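Long-range contacts in Peptide/nickel transport system substrate-binding protein (Listeria monocytogenes serotype 1/2a, PDB 5KZT), which binds peptide outside the membrane and, as is general for solute-binding proteins of its family, probably delivers it to a transporter for uptake: residues N43-G48 / M188-P193; N320-G325 / S433-L438; K453-I458 / E481-T486; L299-Q304 / E384-Q389. All coordinates share one frame; numbering follows the deposited sequence.

Interaction 1 (N43-G48 / M188-P193)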
# COMPACT_ATOMS: atom_id res chain seq x y z
N ASN A 43 -1.06 -11.78 -3.20
CA ASN A 43 0.33 -12.20 -3.43
C ASN A 43 0.63 -13.67 -3.09
O ASN A 43 1.58 -14.25 -3.64
CB ASN A 43 1.32 -11.32 -2.69
CG ASN A 43 2.72 -11.45 -3.24
OD1 ASN A 43 2.93 -11.31 -4.45
ND2 ASN A 43 3.69 -11.75 -2.38
N GLN A 44 -0.15 -14.26 -2.20
CA GLN A 44 0.03 -15.68 -1.85
C GLN A 44 -0.71 -16.62 -2.80
O GLN A 44 -0.31 -17.78 -2.98
CB GLN A 44 -0.47 -15.96 -0.43
CG GLN A 44 -0.13 -14.90 0.61
CD GLN A 44 1.32 -14.46 0.61
OE1 GLN A 44 2.23 -15.27 0.43
NE2 GLN A 44 1.55 -13.19 0.86
N THR A 45 -1.83 -16.12 -3.34
CA THR A 45 -2.79 -16.94 -4.08
C THR A 45 -2.66 -16.80 -5.59
O THR A 45 -3.21 -17.60 -6.35
CB THR A 45 -4.23 -16.61 -3.64
OG1 THR A 45 -4.55 -15.27 -3.94
CG2 THR A 45 -4.39 -16.77 -2.15
N ASN A 46 -1.94 -15.77 -6.03
CA ASN A 46 -1.79 -15.51 -7.45
C ASN A 46 -0.39 -15.04 -7.73
O ASN A 46 0.36 -14.70 -6.82
CB ASN A 46 -2.82 -14.48 -7.87
CG ASN A 46 -4.23 -15.02 -7.77
OD1 ASN A 46 -4.90 -14.87 -6.75
ND2 ASN A 46 -4.67 -15.71 -8.81
N GLU A 47 -0.04 -15.02 -9.01
CA GLU A 47 1.33 -14.76 -9.40
C GLU A 47 1.39 -14.16 -10.80
O GLU A 47 0.64 -14.56 -11.68
CB GLU A 47 2.13 -16.06 -9.32
CG GLU A 47 3.63 -15.94 -9.60
CD GLU A 47 4.32 -17.28 -9.53
OE1 GLU A 47 4.77 -17.67 -8.42
OE2 GLU A 47 4.40 -17.96 -10.57
N GLY A 48 2.28 -13.19 -10.98
CA GLY A 48 2.49 -12.55 -12.28
C GLY A 48 3.74 -13.04 -12.98
O GLY A 48 4.22 -14.16 -12.71
N MET A 188 -12.98 -16.71 -6.48
CA MET A 188 -11.63 -16.44 -6.93
C MET A 188 -11.04 -17.69 -7.56
O MET A 188 -11.41 -18.81 -7.20
CB MET A 188 -10.75 -16.04 -5.74
CG MET A 188 -11.22 -14.84 -4.94
SD MET A 188 -10.29 -14.62 -3.41
CE MET A 188 -8.72 -14.16 -4.13
N LEU A 189 -10.12 -17.49 -8.51
CA LEU A 189 -9.23 -18.53 -9.04
C LEU A 189 -7.77 -18.23 -8.71
O LEU A 189 -7.36 -17.07 -8.68
CB LEU A 189 -9.35 -18.67 -10.56
CG LEU A 189 -10.35 -19.57 -11.25
CD1 LEU A 189 -9.99 -19.67 -12.74
CD2 LEU A 189 -10.45 -20.96 -10.62
N PHE A 190 -6.99 -19.28 -8.53
CA PHE A 190 -5.65 -19.18 -7.98
C PHE A 190 -4.61 -19.74 -8.95
O PHE A 190 -4.84 -20.76 -9.61
CB PHE A 190 -5.59 -19.93 -6.63
CG PHE A 190 -6.77 -19.64 -5.75
CD1 PHE A 190 -7.00 -18.34 -5.28
CD2 PHE A 190 -7.71 -20.63 -5.45
CE1 PHE A 190 -8.12 -18.05 -4.48
CE2 PHE A 190 -8.82 -20.36 -4.66
CZ PHE A 190 -9.03 -19.07 -4.18
N ASN A 191 -3.49 -19.03 -9.07
CA ASN A 191 -2.34 -19.54 -9.83
C ASN A 191 -1.05 -19.37 -9.06
O ASN A 191 0.03 -19.46 -9.63
CB ASN A 191 -2.25 -18.88 -11.23
CG ASN A 191 -1.73 -17.45 -11.18
OD1 ASN A 191 -2.08 -16.68 -10.29
ND2 ASN A 191 -0.89 -17.09 -12.15
N GLY A 192 -1.16 -19.16 -7.74
CA GLY A 192 -0.00 -18.92 -6.89
C GLY A 192 0.25 -20.10 -5.96
O GLY A 192 -0.38 -21.14 -6.10
N PRO A 193 1.20 -19.95 -5.02
CA PRO A 193 1.53 -21.04 -4.09
C PRO A 193 0.38 -21.59 -3.25
O PRO A 193 0.42 -22.77 -2.87
CB PRO A 193 2.62 -20.43 -3.19
CG PRO A 193 3.22 -19.34 -4.01
CD PRO A 193 2.16 -18.84 -4.95
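T45 and N46, at the C-terminal end of helix 36-45, meet the loop F190-G192 that leads into edge strand 194-197, in a protein of the periplasmic-binding-protein fold (solute-binding family 5). The tight part is polar. T45 O takes a bond of 2.9 Å from G192 N, and N191 N adds a weak one. The N46 and N191 side chains cross at about a right angle, their amide planes 41° apart. N46 ND2 makes a nearly straight bond (177°) to L189 O at 3.0 Å, in the carbonyl plane and on a lone pair. T45 OG1 donates to N46 OD1 and helps fix the amide rotation. N191 has its CG between its own backbone N and carbonyl carbon (chi1 75°), which turns its amide onto the E47 backbone. The looser part is mostly van der Waals contact. T45 CB lies 3.7 Å from F190 CD1, and M188 CE stays 4.3 Å from T45 OG1. Apart from this, the E47 carboxylate bonds Y214 and W215. N191 OD1 is gripped from opposite faces of its plane, by N46 ND2 at 3.1 Å and E47 N at 2.9 Å, while N191 ND2 donates to E47 O at 3.0 Å.

Interaction 2 (N320-G325 / S433-L438)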
# COMPACT_ATOMS: atom_id res chain seq x y z
N ASN A 320 9.18 14.12 5.84
CA ASN A 320 9.18 13.88 4.42
C ASN A 320 8.09 12.85 4.11
O ASN A 320 7.81 11.94 4.91
CB ASN A 320 10.50 13.29 3.94
CG ASN A 320 11.68 14.19 4.22
OD1 ASN A 320 12.21 14.18 5.33
ND2 ASN A 320 12.10 14.96 3.22
N LEU A 321 7.51 12.96 2.93
CA LEU A 321 6.64 11.93 2.39
C LEU A 321 7.42 10.68 2.04
O LEU A 321 7.00 9.55 2.35
CB LEU A 321 5.92 12.45 1.15
CG LEU A 321 5.10 11.43 0.39
CD1 LEU A 321 4.07 10.78 1.30
CD2 LEU A 321 4.47 12.08 -0.83
N VAL A 322 8.56 10.87 1.36
CA VAL A 322 9.43 9.78 0.98
C VAL A 322 10.20 9.34 2.23
O VAL A 322 10.73 10.17 2.94
CB VAL A 322 10.39 10.18 -0.16
CG1 VAL A 322 11.42 9.08 -0.43
CG2 VAL A 322 9.61 10.54 -1.42
N PRO A 323 10.18 8.03 2.55
CA PRO A 323 10.83 7.56 3.76
C PRO A 323 12.36 7.58 3.65
O PRO A 323 12.90 7.42 2.56
CB PRO A 323 10.29 6.15 3.93
CG PRO A 323 9.92 5.73 2.56
CD PRO A 323 9.40 6.96 1.90
N GLU A 324 13.03 7.79 4.79
CA GLU A 324 14.50 7.74 4.84
C GLU A 324 14.95 6.32 4.60
O GLU A 324 14.27 5.39 4.99
CB GLU A 324 15.02 8.15 6.20
CG GLU A 324 14.73 9.57 6.61
CD GLU A 324 15.43 9.89 7.90
OE1 GLU A 324 16.55 10.46 7.85
OE2 GLU A 324 14.88 9.53 8.97
N GLY A 325 16.10 6.17 3.95
CA GLY A 325 16.74 4.88 3.78
C GLY A 325 16.18 4.03 2.64
O GLY A 325 16.51 2.85 2.56
N SER A 433 8.73 8.29 -7.07
CA SER A 433 7.44 8.42 -7.74
C SER A 433 6.33 7.57 -7.16
O SER A 433 5.16 7.96 -7.23
CB SER A 433 7.57 8.16 -9.25
OG SER A 433 7.96 6.82 -9.52
N THR A 434 6.65 6.41 -6.58
CA THR A 434 5.62 5.62 -5.92
C THR A 434 4.85 6.44 -4.86
O THR A 434 3.63 6.29 -4.72
CB THR A 434 6.14 4.28 -5.34
OG1 THR A 434 5.02 3.48 -4.92
CG2 THR A 434 7.12 4.49 -4.17
N PHE A 435 5.54 7.35 -4.17
CA PHE A 435 4.91 8.28 -3.22
C PHE A 435 4.40 9.56 -3.89
O PHE A 435 3.25 9.99 -3.66
CB PHE A 435 5.91 8.65 -2.12
CG PHE A 435 6.26 7.50 -1.20
CD1 PHE A 435 5.52 7.25 -0.06
CD2 PHE A 435 7.35 6.67 -1.49
CE1 PHE A 435 5.83 6.18 0.76
CE2 PHE A 435 7.65 5.59 -0.68
CZ PHE A 435 6.89 5.35 0.45
N LEU A 436 5.24 10.18 -4.70
CA LEU A 436 4.93 11.52 -5.21
C LEU A 436 3.74 11.52 -6.18
O LEU A 436 2.94 12.46 -6.17
CB LEU A 436 6.17 12.13 -5.86
CG LEU A 436 7.41 12.33 -4.98
CD1 LEU A 436 8.65 12.60 -5.83
CD2 LEU A 436 7.21 13.44 -3.98
N ASP A 437 3.61 10.47 -6.98
CA ASP A 437 2.54 10.37 -7.95
C ASP A 437 1.13 10.35 -7.36
O ASP A 437 0.16 10.63 -8.06
CB ASP A 437 2.70 9.12 -8.80
CG ASP A 437 3.82 9.22 -9.80
OD1 ASP A 437 4.44 10.30 -9.96
OD2 ASP A 437 4.09 8.20 -10.44
N LEU A 438 1.00 10.05 -6.07
CA LEU A 438 -0.31 10.05 -5.43
C LEU A 438 -1.05 11.39 -5.52
O LEU A 438 -2.28 11.41 -5.61
CB LEU A 438 -0.15 9.71 -3.95
CG LEU A 438 0.50 8.36 -3.61
CD1 LEU A 438 0.64 8.20 -2.09
CD2 LEU A 438 -0.25 7.19 -4.21
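L321 O, in the loop 320-325, is held by a hydrogen bond with T272 OG1 and also lies 3.6 Å from F435 CD1, on the short helix 433-436. The weight of the contact falls on F435. It is the side chain of the helix that points toward the loop, with CG anti to its own carbonyl carbon (chi1 -67°). L321 and V322 meet its base, and P323 its outer ring. At the base, L321 CG lies 3.8 Å from F435 CB, and V322 CG2 reaches the same F435 CB at 4.2 Å. L321 CD2 also comes to 3.7 Å from F435 O. On the outer ring, P323 CD lies over one face, toward the rim. P323 CD is 3.3 Å from F435 CZ and 3.7 Å from the ring centroid, 28° off the normal, which makes a CH-pi contact. This carbon is bonded to the proline amide nitrogen, and its hydrogens are probably somewhat polarised, which would favour the contact. W425 meets the F435 ring edge-to-face. The light end of the contact is at L436, whose CD2 is 4.4 Å from L321 CD2. The V322 N-H goes to E481 OE1. The chemistry between loop and helix is therefore apolar and CH-pi. Their fit rests on shape and close approach to the F435 ring, while L321 O and V322 N find their partners in T272 and E481.

Interaction 3 (K453-I458 / E481-T486)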
# COMPACT_ATOMS: atom_id res chain seq x y z
N LYS A 453 -0.57 22.71 -10.48
CA LYS A 453 -0.09 22.39 -11.84
C LYS A 453 1.42 22.29 -11.97
O LYS A 453 1.91 21.57 -12.84
CB LYS A 453 -0.63 23.38 -12.88
CG LYS A 453 -2.15 23.38 -13.07
CD LYS A 453 -2.82 22.01 -13.11
CE LYS A 453 -2.36 21.11 -14.27
NZ LYS A 453 -2.69 19.65 -14.09
N ASP A 454 2.17 23.01 -11.13
CA ASP A 454 3.63 22.91 -11.14
C ASP A 454 4.08 21.54 -10.63
O ASP A 454 5.04 20.95 -11.15
CB ASP A 454 4.27 24.01 -10.28
CG ASP A 454 3.99 25.41 -10.79
OD1 ASP A 454 3.76 25.58 -12.01
OD2 ASP A 454 3.99 26.34 -9.96
N TYR A 455 3.39 21.04 -9.61
CA TYR A 455 3.62 19.70 -9.09
C TYR A 455 3.33 18.66 -10.17
O TYR A 455 4.20 17.86 -10.46
CB TYR A 455 2.75 19.44 -7.86
CG TYR A 455 3.06 18.15 -7.13
CD1 TYR A 455 4.12 18.07 -6.25
CD2 TYR A 455 2.25 17.03 -7.30
CE1 TYR A 455 4.39 16.89 -5.55
CE2 TYR A 455 2.50 15.85 -6.59
CZ TYR A 455 3.58 15.79 -5.72
OH TYR A 455 3.88 14.62 -5.03
N ASP A 456 2.16 18.75 -10.82
CA ASP A 456 1.80 17.85 -11.95
C ASP A 456 2.82 17.89 -13.07
O ASP A 456 3.18 16.85 -13.62
CB ASP A 456 0.44 18.21 -12.56
CG ASP A 456 -0.69 18.17 -11.57
OD1 ASP A 456 -0.58 17.46 -10.55
OD2 ASP A 456 -1.69 18.88 -11.80
N LYS A 457 3.28 19.09 -13.42
CA LYS A 457 4.24 19.27 -14.50
C LYS A 457 5.57 18.55 -14.21
O LYS A 457 6.14 17.89 -15.09
CB LYS A 457 4.49 20.75 -14.78
CG LYS A 457 5.42 20.99 -15.96
CD LYS A 457 5.12 22.29 -16.70
CE LYS A 457 5.01 22.08 -18.21
NZ LYS A 457 6.24 21.49 -18.81
N ILE A 458 6.03 18.66 -12.96
CA ILE A 458 7.21 17.91 -12.53
C ILE A 458 7.03 16.41 -12.71
O ILE A 458 7.89 15.74 -13.27
CB ILE A 458 7.62 18.25 -11.07
CG1 ILE A 458 8.35 19.60 -11.06
CG2 ILE A 458 8.51 17.15 -10.49
CD1 ILE A 458 8.74 20.11 -9.69
N GLU A 481 8.83 17.57 -3.72
CA GLU A 481 8.42 17.40 -2.34
C GLU A 481 8.30 18.75 -1.62
O GLU A 481 7.42 18.93 -0.76
CB GLU A 481 9.36 16.45 -1.57
CG GLU A 481 8.74 15.98 -0.25
CD GLU A 481 9.56 14.93 0.48
OE1 GLU A 481 8.98 13.91 0.87
OE2 GLU A 481 10.77 15.13 0.67
N LYS A 482 9.17 19.69 -1.95
CA LYS A 482 9.07 21.04 -1.39
C LYS A 482 7.75 21.73 -1.74
O LYS A 482 7.15 22.41 -0.90
CB LYS A 482 10.22 21.91 -1.84
CG LYS A 482 10.35 23.17 -1.00
CD LYS A 482 11.33 24.16 -1.60
CE LYS A 482 11.33 25.45 -0.82
NZ LYS A 482 10.23 26.37 -1.20
N ILE A 483 7.31 21.55 -2.97
CA ILE A 483 6.04 22.10 -3.44
C ILE A 483 4.88 21.49 -2.63
O ILE A 483 4.02 22.20 -2.11
CB ILE A 483 5.82 21.84 -4.95
CG1 ILE A 483 6.91 22.53 -5.78
CG2 ILE A 483 4.45 22.35 -5.38
CD1 ILE A 483 6.90 22.16 -7.24
N LEU A 484 4.88 20.18 -2.53
CA LEU A 484 3.80 19.44 -1.86
C LEU A 484 3.67 19.82 -0.38
O LEU A 484 2.57 20.05 0.11
CB LEU A 484 4.04 17.94 -1.99
CG LEU A 484 2.95 16.99 -1.50
CD1 LEU A 484 1.76 17.04 -2.44
CD2 LEU A 484 3.46 15.56 -1.38
N LEU A 485 4.82 19.88 0.30
CA LEU A 485 4.85 20.00 1.74
C LEU A 485 5.05 21.44 2.20
O LEU A 485 4.12 22.05 2.70
CB LEU A 485 5.93 19.05 2.33
CG LEU A 485 5.72 17.57 1.98
CD1 LEU A 485 6.81 16.71 2.59
CD2 LEU A 485 4.33 17.07 2.40
N THR A 486 6.25 21.99 2.00
CA THR A 486 6.56 23.33 2.48
C THR A 486 5.66 24.39 1.85
O THR A 486 5.10 25.22 2.57
CB THR A 486 8.04 23.65 2.25
OG1 THR A 486 8.84 22.77 3.04
CG2 THR A 486 8.37 25.11 2.63
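I458 and I483 form the aliphatic part of this contact between helix 453-459 and helix 471-487. They reach toward each other tip to tip, with CD1 of I458 and CD1 of I483 3.7 Å apart. The other branch of I483, CG2, also faces helix 453-459. It is anti to its own backbone N, and I483 CG2 comes to 4.2 Å from Y455 CB. D454 CB brushes I483 CD1 at 4.4 Å, where the contact is more exposed. The aromatic part belongs to Y455. Its CG is anti to the backbone N (chi1 -172°), which carries the ring across to the second helix. L484 CB touches Y455 CE1 at 3.7 Å. L484 CD1 lies over one face of the Y455 ring, 4.3 Å from the centroid and 24° off the normal, in a CH-pi contact. I483 CB sits at the edge of the same ring, near its plane. The ring is thus met both on a face and at its edge. The polar part is the end of Y455. Y455 OH lies beside L484 CD2 at 3.8 Å and bonds L436 O, on the short helix 433-436. The short segments approach to 9.7 Å between axes, with an angle of 149° between their directions. The second helix has a wider pi-type turn at 483-486. This is an antiparallel packing of two helices that follow each other in the modelled chain, and their meeting face is made mainly of isoleucine, leucine and tyrosine.

Interaction 4 (L299-Q304 / E384-Q389)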
# COMPACT_ATOMS: atom_id res chain seq x y z
N LEU A 299 1.47 21.76 11.86
CA LEU A 299 2.58 22.15 12.71
C LEU A 299 2.29 22.02 14.20
O LEU A 299 3.19 22.23 15.01
CB LEU A 299 3.02 23.57 12.38
CG LEU A 299 3.48 23.85 10.95
CD1 LEU A 299 3.91 25.30 10.86
CD2 LEU A 299 4.60 22.94 10.50
N ALA A 300 1.06 21.65 14.57
CA ALA A 300 0.65 21.62 15.97
C ALA A 300 0.74 20.22 16.59
O ALA A 300 0.28 20.05 17.72
CB ALA A 300 -0.76 22.17 16.11
N ILE A 301 1.33 19.25 15.89
CA ILE A 301 1.41 17.87 16.39
C ILE A 301 2.85 17.52 16.74
O ILE A 301 3.73 17.46 15.88
CB ILE A 301 0.81 16.86 15.40
CG1 ILE A 301 -0.67 17.19 15.15
CG2 ILE A 301 0.93 15.43 15.92
CD1 ILE A 301 -1.31 16.49 13.97
N ASP A 302 3.09 17.28 18.03
CA ASP A 302 4.40 16.85 18.51
C ASP A 302 4.68 15.45 17.99
O ASP A 302 4.30 14.45 18.63
CB ASP A 302 4.46 16.90 20.04
CG ASP A 302 5.86 16.69 20.58
OD1 ASP A 302 6.75 16.22 19.84
OD2 ASP A 302 6.09 17.02 21.76
N LYS A 303 5.36 15.37 16.85
CA LYS A 303 5.59 14.07 16.17
C LYS A 303 6.47 13.15 17.01
O LYS A 303 6.26 11.93 17.05
CB LYS A 303 6.24 14.24 14.80
CG LYS A 303 5.60 15.28 13.89
CD LYS A 303 6.17 15.23 12.50
CE LYS A 303 5.74 16.44 11.70
NZ LYS A 303 6.15 16.36 10.28
N GLN A 304 7.46 13.72 17.69
CA GLN A 304 8.38 12.93 18.51
C GLN A 304 7.62 12.26 19.64
O GLN A 304 7.75 11.05 19.86
CB GLN A 304 9.52 13.79 19.05
CG GLN A 304 10.63 13.01 19.76
CD GLN A 304 11.35 12.10 18.78
OE1 GLN A 304 11.93 12.58 17.80
NE2 GLN A 304 11.30 10.78 19.02
N GLU A 384 -6.95 9.89 19.89
CA GLU A 384 -7.07 10.64 21.16
C GLU A 384 -5.84 11.53 21.42
O GLU A 384 -5.97 12.66 21.89
CB GLU A 384 -7.36 9.68 22.35
CG GLU A 384 -8.86 9.33 22.49
CD GLU A 384 -9.17 8.07 23.32
OE1 GLU A 384 -10.31 7.96 23.83
OE2 GLU A 384 -8.31 7.17 23.46
N PHE A 385 -4.65 11.04 21.07
CA PHE A 385 -3.41 11.84 21.16
C PHE A 385 -3.44 13.06 20.24
O PHE A 385 -3.12 14.17 20.66
CB PHE A 385 -2.18 10.97 20.85
CG PHE A 385 -0.86 11.67 21.05
CD1 PHE A 385 -0.31 12.46 20.04
CD2 PHE A 385 -0.14 11.50 22.23
CE1 PHE A 385 0.91 13.09 20.21
CE2 PHE A 385 1.09 12.13 22.40
CZ PHE A 385 1.60 12.93 21.40
N ILE A 386 -3.82 12.84 18.98
CA ILE A 386 -3.89 13.93 18.00
C ILE A 386 -4.98 14.94 18.39
O ILE A 386 -4.74 16.15 18.34
CB ILE A 386 -4.09 13.38 16.57
CG1 ILE A 386 -2.81 12.69 16.12
CG2 ILE A 386 -4.41 14.49 15.57
CD1 ILE A 386 -3.01 11.73 14.99
N GLN A 387 -6.15 14.45 18.79
CA GLN A 387 -7.21 15.32 19.31
C GLN A 387 -6.66 16.22 20.45
O GLN A 387 -6.84 17.45 20.43
CB GLN A 387 -8.38 14.49 19.81
CG GLN A 387 -9.49 15.25 20.55
CD GLN A 387 -10.57 14.32 21.06
OE1 GLN A 387 -10.34 13.49 21.96
NE2 GLN A 387 -11.76 14.46 20.53
N ASP A 388 -6.00 15.58 21.42
CA ASP A 388 -5.35 16.28 22.54
C ASP A 388 -4.39 17.39 22.05
O ASP A 388 -4.48 18.53 22.50
CB ASP A 388 -4.71 15.26 23.53
CG ASP A 388 -3.23 15.56 23.92
OD1 ASP A 388 -3.00 16.51 24.70
OD2 ASP A 388 -2.31 14.76 23.50
N GLN A 389 -3.54 17.06 21.08
CA GLN A 389 -2.52 17.98 20.58
C GLN A 389 -3.13 19.20 19.90
O GLN A 389 -2.82 20.35 20.25
CB GLN A 389 -1.59 17.26 19.60
CG GLN A 389 -0.70 16.22 20.26
CD GLN A 389 0.53 16.81 20.90
OE1 GLN A 389 1.26 17.59 20.28
NE2 GLN A 389 0.79 16.44 22.15
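Q389 and D302 join helix 377-393 to the N-terminal end of helix 303-311, where D302 is the N-cap residue. The Q389 side chain leaves its helix pointing toward the other segment. Q389 CB lies 3.8 Å from A300 O, a carbonyl that also accepts a bond from N393, one turn further along the same helix. The chain then turns about CB-CG (chi2 -82°), which brings the amide toward the start of the other helix. Q389 CD comes to 4.0 Å from D302 CB. At the tip, Q389 OE1 accepts the N-H of D302 N at 2.9 Å in a fairly straight bond (166°). The donor stands above the carbonyl plane, 43° out of it. The same Q389 OE1 also rests against D302 CB at 3.3 Å. D302 is thus held by its backbone N, while its own OD1 caps S305 N. One turn back from Q389 is the apolar side of the contact. I301 CD1 meets I386 CG2 at 4.0 Å, and both side chains also touch L494 of strand 491-503. F385 completes the group with its ring turned edge-on to the loop: D302 O lies near the ring plane, 4.0 Å from F385 CE1.

Interaction 1 closes first along the chain and stands apart, with its centre 28, 38 and 41 Å from those of interactions 2, 3 and 4. It lies beside the four-stranded sheet that ends in strand 194-197. The other three gather around the seven-stranded sheet that contains strand 491-503. The segments of interactions 4 and 2 alternate along the chain (299-304, 320-325, 384-389, 433-438), and interaction 3 follows. Interactions 2 and 3 touch, 13 Å between centres: E481 bonds N320, and L321 CD2 packs on L484 CD2. Interaction 4 has its centre 22 and 26 Å from theirs. The layout is consistent with the separate lobes of a peptide-binding protein, each with its own internal contacts.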